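Local atomic coordinates of mRNA export factor MEX67 (Candida albicans, PDB entry 1Q40), a protein that probably takes part in exporting mRNA from the nucleus, its NTF2-like middle domain being found here bound to another protein. Residues T110-I115 against K181-T186; Y126-P129 against I134-T137. All blocks are in the same frame, centred on the assembly; numbering follows the deposited sequence.

Interaction 1: residues T110-I115 against K181-T186; sequences TRHDII and KSFDRT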
ATOM      1  N   THR B 110     -12.455  -9.316 -14.643  1.00 32.12           N
ATOM      2  CA  THR B 110     -11.374  -8.442 -15.087  1.00 32.87           C
ATOM      3  C   THR B 110     -10.582  -8.982 -16.267  1.00 35.27           C
ATOM      4  O   THR B 110     -10.624 -10.170 -16.597  1.00 34.72           O
ATOM      5  CB  THR B 110     -10.370  -8.242 -13.932  1.00 32.32           C
ATOM      6  OG1 THR B 110      -9.998  -9.522 -13.387  1.00 31.26           O
ATOM      7  CG2 THR B 110     -11.011  -7.474 -12.757  1.00 30.55           C
ATOM      8  N   ARG B 111      -9.818  -8.083 -16.869  1.00 37.45           N
ATOM      9  CA  ARG B 111      -8.685  -8.468 -17.689  1.00 40.04           C
ATOM     10  C   ARG B 111      -7.490  -7.566 -17.362  1.00 39.95           C
ATOM     11  O   ARG B 111      -7.576  -6.343 -17.454  1.00 39.38           O
ATOM     12  CB  ARG B 111      -9.034  -8.470 -19.177  1.00 42.12           C
ATOM     13  CG  ARG B 111      -9.664  -7.221 -19.691  1.00 45.47           C
ATOM     14  CD  ARG B 111      -8.736  -6.398 -20.568  1.00 51.75           C
ATOM     15  NE  ARG B 111      -8.532  -7.002 -21.882  1.00 56.52           N
ATOM     16  CZ  ARG B 111      -7.658  -6.550 -22.777  1.00 61.03           C
ATOM     17  NH1 ARG B 111      -6.901  -5.488 -22.505  1.00 61.71           N
ATOM     18  NH2 ARG B 111      -7.539  -7.160 -23.953  1.00 63.98           N
ATOM     19  N   HIS B 112      -6.419  -8.198 -16.888  1.00 40.88           N
ATOM     20  CA  HIS B 112      -5.130  -7.568 -16.655  1.00 41.53           C
ATOM     21  C   HIS B 112      -4.269  -7.896 -17.869  1.00 44.49           C
ATOM     22  O   HIS B 112      -4.030  -9.063 -18.164  1.00 45.17           O
ATOM     23  CB  HIS B 112      -4.461  -8.147 -15.410  1.00 40.98           C
ATOM     24  CG  HIS B 112      -5.206  -7.898 -14.131  1.00 38.09           C
ATOM     25  ND1 HIS B 112      -6.408  -8.503 -13.835  1.00 36.51           N
ATOM     26  CD2 HIS B 112      -4.895  -7.135 -13.058  1.00 35.85           C
ATOM     27  CE1 HIS B 112      -6.813  -8.109 -12.638  1.00 36.82           C
ATOM     28  NE2 HIS B 112      -5.910  -7.281 -12.144  1.00 34.67           N
ATOM     29  N   ASP B 113      -3.793  -6.873 -18.562  1.00 46.79           N
ATOM     30  CA  ASP B 113      -3.110  -7.050 -19.847  1.00 50.04           C
ATOM     31  C   ASP B 113      -1.599  -7.212 -19.632  1.00 51.67           C
ATOM     32  O   ASP B 113      -0.795  -6.465 -20.187  1.00 52.10           O
ATOM     33  CB  ASP B 113      -3.454  -5.847 -20.736  1.00 50.50           C
ATOM     34  CG  ASP B 113      -3.052  -6.034 -22.183  1.00 54.26           C
ATOM     35  OD1 ASP B 113      -3.166  -7.163 -22.721  1.00 57.20           O
ATOM     36  OD2 ASP B 113      -2.612  -5.074 -22.862  1.00 56.88           O
ATOM     37  N   ILE B 114      -1.225  -8.202 -18.822  1.00 53.19           N
ATOM     38  CA  ILE B 114       0.159  -8.376 -18.378  1.00 55.05           C
ATOM     39  C   ILE B 114       1.059  -9.068 -19.408  1.00 57.83           C
ATOM     40  O   ILE B 114       2.267  -8.852 -19.402  1.00 58.38           O
ATOM     41  CB  ILE B 114       0.214  -9.134 -17.018  1.00 54.76           C
ATOM     42  CG1 ILE B 114       1.606  -8.998 -16.378  1.00 56.21           C
ATOM     43  CG2 ILE B 114      -0.165 -10.610 -17.170  1.00 55.56           C
ATOM     44  CD1 ILE B 114       1.573  -8.716 -14.884  1.00 56.12           C
ATOM     45  N   ILE B 115       0.476  -9.897 -20.274  1.00 59.82           N
ATOM     46  CA  ILE B 115       1.240 -10.585 -21.325  1.00 62.75           C
ATOM     47  C   ILE B 115       1.599  -9.615 -22.456  1.00 63.73           C
ATOM     48  O   ILE B 115       2.755  -9.537 -22.867  1.00 65.42           O
ATOM     49  CB  ILE B 115       0.444 -11.798 -21.887  1.00 63.83           C
ATOM     50  CG1 ILE B 115       0.289 -12.885 -20.816  1.00 64.31           C
ATOM     51  CG2 ILE B 115       1.123 -12.381 -23.137  1.00 66.39           C
ATOM     52  CD1 ILE B 115      -0.912 -13.790 -21.042  1.00 65.30           C
ATOM     53  N   LYS B 181      -9.894   0.351 -13.268  1.00 27.99           N
ATOM     54  CA  LYS B 181      -9.425   0.752 -11.943  1.00 26.78           C
ATOM     55  C   LYS B 181      -7.904   0.569 -11.867  1.00 26.42           C
ATOM     56  O   LYS B 181      -7.337  -0.232 -12.587  1.00 25.93           O
ATOM     57  CB  LYS B 181     -10.083  -0.095 -10.853  1.00 26.28           C
ATOM     58  CG  LYS B 181     -11.614  -0.151 -10.892  1.00 26.67           C
ATOM     59  CD  LYS B 181     -12.249   1.128 -10.385  1.00 25.90           C
ATOM     60  CE  LYS B 181     -13.740   0.934 -10.112  1.00 25.50           C
ATOM     61  NZ  LYS B 181     -14.473   0.451 -11.318  1.00 27.84           N
ATOM     62  N   SER B 182      -7.247   1.328 -11.002  1.00 25.63           N
ATOM     63  CA  SER B 182      -5.863   1.024 -10.649  1.00 25.67           C
ATOM     64  C   SER B 182      -5.889   0.273  -9.330  1.00 24.98           C
ATOM     65  O   SER B 182      -6.910   0.254  -8.634  1.00 24.78           O
ATOM     66  CB  SER B 182      -5.008   2.284 -10.571  1.00 25.92           C
ATOM     67  OG  SER B 182      -4.726   2.754 -11.876  1.00 26.34           O
ATOM     68  N   PHE B 183      -4.787  -0.391  -9.013  1.00 25.27           N
ATOM     69  CA  PHE B 183      -4.732  -1.245  -7.836  1.00 24.74           C
ATOM     70  C   PHE B 183      -3.311  -1.584  -7.407  1.00 25.43           C
ATOM     71  O   PHE B 183      -2.342  -1.445  -8.171  1.00 24.69           O
ATOM     72  CB  PHE B 183      -5.465  -2.564  -8.117  1.00 25.02           C
ATOM     73  CG  PHE B 183      -4.657  -3.531  -8.933  1.00 24.91           C
ATOM     74  CD1 PHE B 183      -3.868  -4.499  -8.308  1.00 25.41           C
ATOM     75  CD2 PHE B 183      -4.649  -3.449 -10.316  1.00 25.97           C
ATOM     76  CE1 PHE B 183      -3.084  -5.376  -9.054  1.00 26.90           C
ATOM     77  CE2 PHE B 183      -3.872  -4.335 -11.086  1.00 26.89           C
ATOM     78  CZ  PHE B 183      -3.096  -5.301 -10.456  1.00 27.33           C
ATOM     79  N   ASP B 184      -3.229  -2.055  -6.163  1.00 25.73           N
ATOM     80  CA  ASP B 184      -2.039  -2.665  -5.593  1.00 26.34           C
ATOM     81  C   ASP B 184      -2.469  -3.931  -4.860  1.00 26.05           C
ATOM     82  O   ASP B 184      -3.493  -3.944  -4.196  1.00 25.48           O
ATOM     83  CB  ASP B 184      -1.371  -1.701  -4.624  1.00 26.57           C
ATOM     84  CG  ASP B 184      -1.353  -0.266  -5.145  1.00 28.26           C
ATOM     85  OD1 ASP B 184      -0.357   0.109  -5.828  1.00 28.47           O
ATOM     86  OD2 ASP B 184      -2.296   0.543  -4.916  1.00 28.97           O
ATOM     87  N   ARG B 185      -1.685  -4.993  -4.973  1.00 26.34           N
ATOM     88  CA  ARG B 185      -2.018  -6.253  -4.348  1.00 26.40           C
ATOM     89  C   ARG B 185      -0.770  -6.896  -3.745  1.00 27.19           C
ATOM     90  O   ARG B 185       0.240  -7.041  -4.428  1.00 28.13           O
ATOM     91  CB  ARG B 185      -2.642  -7.192  -5.373  1.00 26.75           C
ATOM     92  CG  ARG B 185      -3.389  -8.357  -4.749  1.00 27.59           C
ATOM     93  CD  ARG B 185      -4.264  -9.129  -5.735  1.00 27.73           C
ATOM     94  NE  ARG B 185      -5.058 -10.127  -5.032  1.00 29.26           N
ATOM     95  CZ  ARG B 185      -6.081 -10.795  -5.549  1.00 29.26           C
ATOM     96  NH1 ARG B 185      -6.717 -11.689  -4.807  1.00 31.21           N
ATOM     97  NH2 ARG B 185      -6.479 -10.577  -6.787  1.00 29.46           N
ATOM     98  N   THR B 186      -0.873  -7.301  -2.483  1.00 27.25           N
ATOM     99  CA  THR B 186       0.231  -7.871  -1.714  1.00 28.41           C
ATOM    100  C   THR B 186      -0.094  -9.299  -1.291  1.00 29.01           C
ATOM    101  O   THR B 186      -1.130  -9.552  -0.684  1.00 27.10           O
ATOM    102  CB  THR B 186       0.500  -7.002  -0.465  1.00 27.83           C
ATOM    103  OG1 THR B 186       0.957  -5.715  -0.873  1.00 29.00           O
ATOM    104  CG2 THR B 186       1.660  -7.547   0.373  1.00 29.66           C
TER
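His-112 and Phe-183 meet ring against ring, and this single aromatic pair makes up the whole contact. The near side of the imidazole, its CD2 and NE2, comes up to the outer corner of the phenyl ring. His-112 CD2 is 3.6 Å from Phe-183 CE2, and His-112 NE2 lies 3.7 Å from the same carbon. Phe-183 CE2 and CZ sit at the imidazole edge, close to its plane, while His-112 CD2 approaches the phenyl ring obliquely. The planes are almost perpendicular, at 84°, and the centroids are 5.2 Å apart; the approach is oblique, neither a stack nor edge-to-face. Phe-183 CG is held between the backbone N and the carbonyl carbon (chi1 78°), which carries the ring from its strand toward the histidine.

In the NTF2-like fold a strongly curved sheet wraps against a long helix, and this pair lies on the helix side. His-112 comes just after strand 109-111, and strand 134-146 runs between that strand and 181-190, so the rings meet across it. Leu-25 of helix 14-29 touches His-112, and Leu-204 of strand 198-208 touches Phe-183.

Hydrogen bonds and a salt bridge surround the pair. Asp-29, at the end of that helix, takes Thr-110 OG1 on one carboxylate oxygen and the backbone N of His-112 on the other. Just past the histidine, an inverse gamma turn centred on Asp-113 carries a weak bond from Ile-114 N to His-112 O (3.0 Å). Arg-185 forms a salt bridge with Asp-202 and a cation-pi contact with Trp-28.

Interaction 2: residues Y126-P129 against I134-T137; sequences YKFP and IMIT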
ATOM      1  N   TYR B 126      10.528  -9.632  -2.047  1.00 46.86           N
ATOM      2  CA  TYR B 126      11.541  -9.699  -1.005  1.00 48.85           C
ATOM      3  C   TYR B 126      11.152 -10.715   0.073  1.00 50.68           C
ATOM      4  O   TYR B 126      10.046 -11.234   0.070  1.00 50.03           O
ATOM      5  CB  TYR B 126      11.765  -8.305  -0.394  1.00 47.87           C
ATOM      6  CG  TYR B 126      10.491  -7.577   0.038  1.00 45.67           C
ATOM      7  CD1 TYR B 126      10.139  -7.501   1.380  1.00 44.55           C
ATOM      8  CD2 TYR B 126       9.654  -6.960  -0.894  1.00 44.67           C
ATOM      9  CE1 TYR B 126       8.982  -6.836   1.793  1.00 43.42           C
ATOM     10  CE2 TYR B 126       8.481  -6.288  -0.491  1.00 43.04           C
ATOM     11  CZ  TYR B 126       8.161  -6.232   0.858  1.00 42.35           C
ATOM     12  OH  TYR B 126       7.032  -5.577   1.281  1.00 38.89           O
ATOM     13  N   LYS B 127      12.069 -10.992   0.992  1.00 53.47           N
ATOM     14  CA  LYS B 127      11.849 -11.985   2.040  1.00 55.88           C
ATOM     15  C   LYS B 127      10.888 -11.496   3.132  1.00 55.53           C
ATOM     16  O   LYS B 127      10.962 -10.353   3.576  1.00 54.37           O
ATOM     17  CB  LYS B 127      13.182 -12.380   2.699  1.00 57.71           C
ATOM     18  CG  LYS B 127      14.031 -13.360   1.896  1.00 61.63           C
ATOM     19  CD  LYS B 127      15.267 -13.794   2.695  1.00 66.08           C
ATOM     20  CE  LYS B 127      16.246 -14.609   1.852  1.00 69.19           C
ATOM     21  NZ  LYS B 127      17.249 -15.332   2.689  1.00 71.73           N
ATOM     22  N   PHE B 128       9.998 -12.391   3.548  1.00 56.94           N
ATOM     23  CA  PHE B 128       9.237 -12.263   4.785  1.00 57.62           C
ATOM     24  C   PHE B 128      10.152 -12.716   5.945  1.00 60.15           C
ATOM     25  O   PHE B 128      10.916 -13.666   5.773  1.00 61.50           O
ATOM     26  CB  PHE B 128       7.986 -13.149   4.690  1.00 57.31           C
ATOM     27  CG  PHE B 128       6.931 -12.835   5.707  1.00 55.87           C
ATOM     28  CD1 PHE B 128       6.222 -11.646   5.647  1.00 53.65           C
ATOM     29  CD2 PHE B 128       6.635 -13.735   6.721  1.00 56.18           C
ATOM     30  CE1 PHE B 128       5.249 -11.352   6.587  1.00 52.57           C
ATOM     31  CE2 PHE B 128       5.661 -13.444   7.663  1.00 55.59           C
ATOM     32  CZ  PHE B 128       4.967 -12.247   7.591  1.00 53.25           C
ATOM     33  N   PRO B 129      10.085 -12.072   7.117  1.00 61.46           N
ATOM     34  CA  PRO B 129      11.033 -12.368   8.209  1.00 63.49           C
ATOM     35  C   PRO B 129      11.019 -13.813   8.740  1.00 65.46           C
ATOM     36  O   PRO B 129      12.076 -14.285   9.145  1.00 67.02           O
ATOM     37  CB  PRO B 129      10.605 -11.399   9.323  1.00 62.84           C
ATOM     38  CG  PRO B 129       9.829 -10.336   8.633  1.00 60.92           C
ATOM     39  CD  PRO B 129       9.113 -11.042   7.527  1.00 60.27           C
ATOM     40  N   ILE B 134       7.995 -15.311   1.143  1.00 55.55           N
ATOM     41  CA  ILE B 134       8.331 -14.128   0.364  1.00 53.91           C
ATOM     42  C   ILE B 134       7.113 -13.214   0.252  1.00 50.86           C
ATOM     43  O   ILE B 134       5.979 -13.673   0.304  1.00 49.68           O
ATOM     44  CB  ILE B 134       8.901 -14.499  -1.040  1.00 54.98           C
ATOM     45  CG1 ILE B 134       7.862 -15.192  -1.916  1.00 55.81           C
ATOM     46  CG2 ILE B 134      10.139 -15.407  -0.906  1.00 57.26           C
ATOM     47  CD1 ILE B 134       8.207 -15.140  -3.377  1.00 57.35           C
HETATM   48  N   MSE B 135       7.382 -11.921   0.125  1.00 48.70           N
HETATM   49  CA  MSE B 135       6.373 -10.892  -0.086  1.00 46.48           C
HETATM   50  C   MSE B 135       6.392 -10.527  -1.550  1.00 44.29           C
HETATM   51  O   MSE B 135       7.452 -10.245  -2.088  1.00 44.29           O
HETATM   52  CB  MSE B 135       6.722  -9.633   0.697  1.00 46.42           C
HETATM   53  CG  MSE B 135       6.787  -9.802   2.186  1.00 50.03           C
HETATM   54 SE   MSE B 135       5.204  -9.045   3.024  1.00 54.64          SE
HETATM   55  CE  MSE B 135       5.607  -7.265   3.080  1.00 54.60           C
ATOM     56  N   ILE B 136       5.227 -10.533  -2.187  1.00 41.50           N
ATOM     57  CA  ILE B 136       5.079 -10.066  -3.558  1.00 39.96           C
ATOM     58  C   ILE B 136       4.019  -8.964  -3.602  1.00 37.36           C
ATOM     59  O   ILE B 136       2.871  -9.199  -3.236  1.00 35.19           O
ATOM     60  CB  ILE B 136       4.652 -11.219  -4.490  1.00 40.72           C
ATOM     61  CG1 ILE B 136       5.607 -12.415  -4.375  1.00 42.50           C
ATOM     62  CG2 ILE B 136       4.586 -10.718  -5.932  1.00 40.64           C
ATOM     63  CD1 ILE B 136       5.059 -13.700  -4.965  1.00 43.48           C
ATOM     64  N   THR B 137       4.410  -7.775  -4.052  1.00 35.54           N
ATOM     65  CA  THR B 137       3.477  -6.668  -4.243  1.00 34.16           C
ATOM     66  C   THR B 137       3.448  -6.225  -5.708  1.00 33.76           C
ATOM     67  O   THR B 137       4.483  -5.920  -6.300  1.00 34.28           O
ATOM     68  CB  THR B 137       3.845  -5.504  -3.318  1.00 32.97           C
ATOM     69  OG1 THR B 137       3.618  -5.903  -1.964  1.00 34.78           O
ATOM     70  CG2 THR B 137       2.912  -4.323  -3.486  1.00 32.40           C
TER
HETATM   71  O   HOH W   1       5.344  -5.155  -0.381  1.00 38.67           O
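Tyr-126 and Met-135, a selenomethionine here, face each other near the end of a beta hairpin made by strands 122-127 and 134-146. They form an antiparallel hydrogen-bonded pair: Met-135 N gives to Tyr-126 O at 2.8 Å, nearly straight at 172°, and Tyr-126 N gives to Met-135 O at 3.1 Å. The next pair, Lys-127 with Ile-134, is non-hydrogen-bonded and its side chains diverge. A CA-H...O contact of 3.4 Å from Ile-134 CA to Tyr-126 O adds a second partner to that carbonyl.

Apolar packing gathers on the Met-135 side chain. With Tyr-126 CG between its backbone N and carbonyl carbon (chi1 50°), the phenol folds back over the neighbouring strand. Met-135 CB then lies over one ring face in a CH-pi contact, 3.8 Å from the Tyr-126 centroid. Val-188 of strand 181-190 touches both Met-135 and Phe-128, and apolar side chains of another protein's chain pack on Tyr-126 and Met-135.

Two Met-aromatic contacts use the selenium. It stands obliquely to the tyrosine ring, whereas it approaches Phe-128 at the ring edge, with Met-135 SE 3.8 Å from Phe-128 CD1.

Strand 134-146 relates the two contacts: interaction 2 pairs with it directly, through backbone bonds beside the hairpin's loop, while interaction 1 passes over it, from the loop after strand 109-111 to strand 181-190. Interaction 1 is fully buried beside helix 14-29 and crosses by ring contact alone. Interaction 2, some 19 Å away between centres, is partly buried, and its tyrosine and selenomethionine face the chain of another protein. Along the sequence the hairpin is nested within the loop that interaction 1 closes. The two sites touch where Thr-186 OG1 lies 2.9 Å from Thr-137 OG1, probably a hydrogen bond, on the partner-facing side of the sheet.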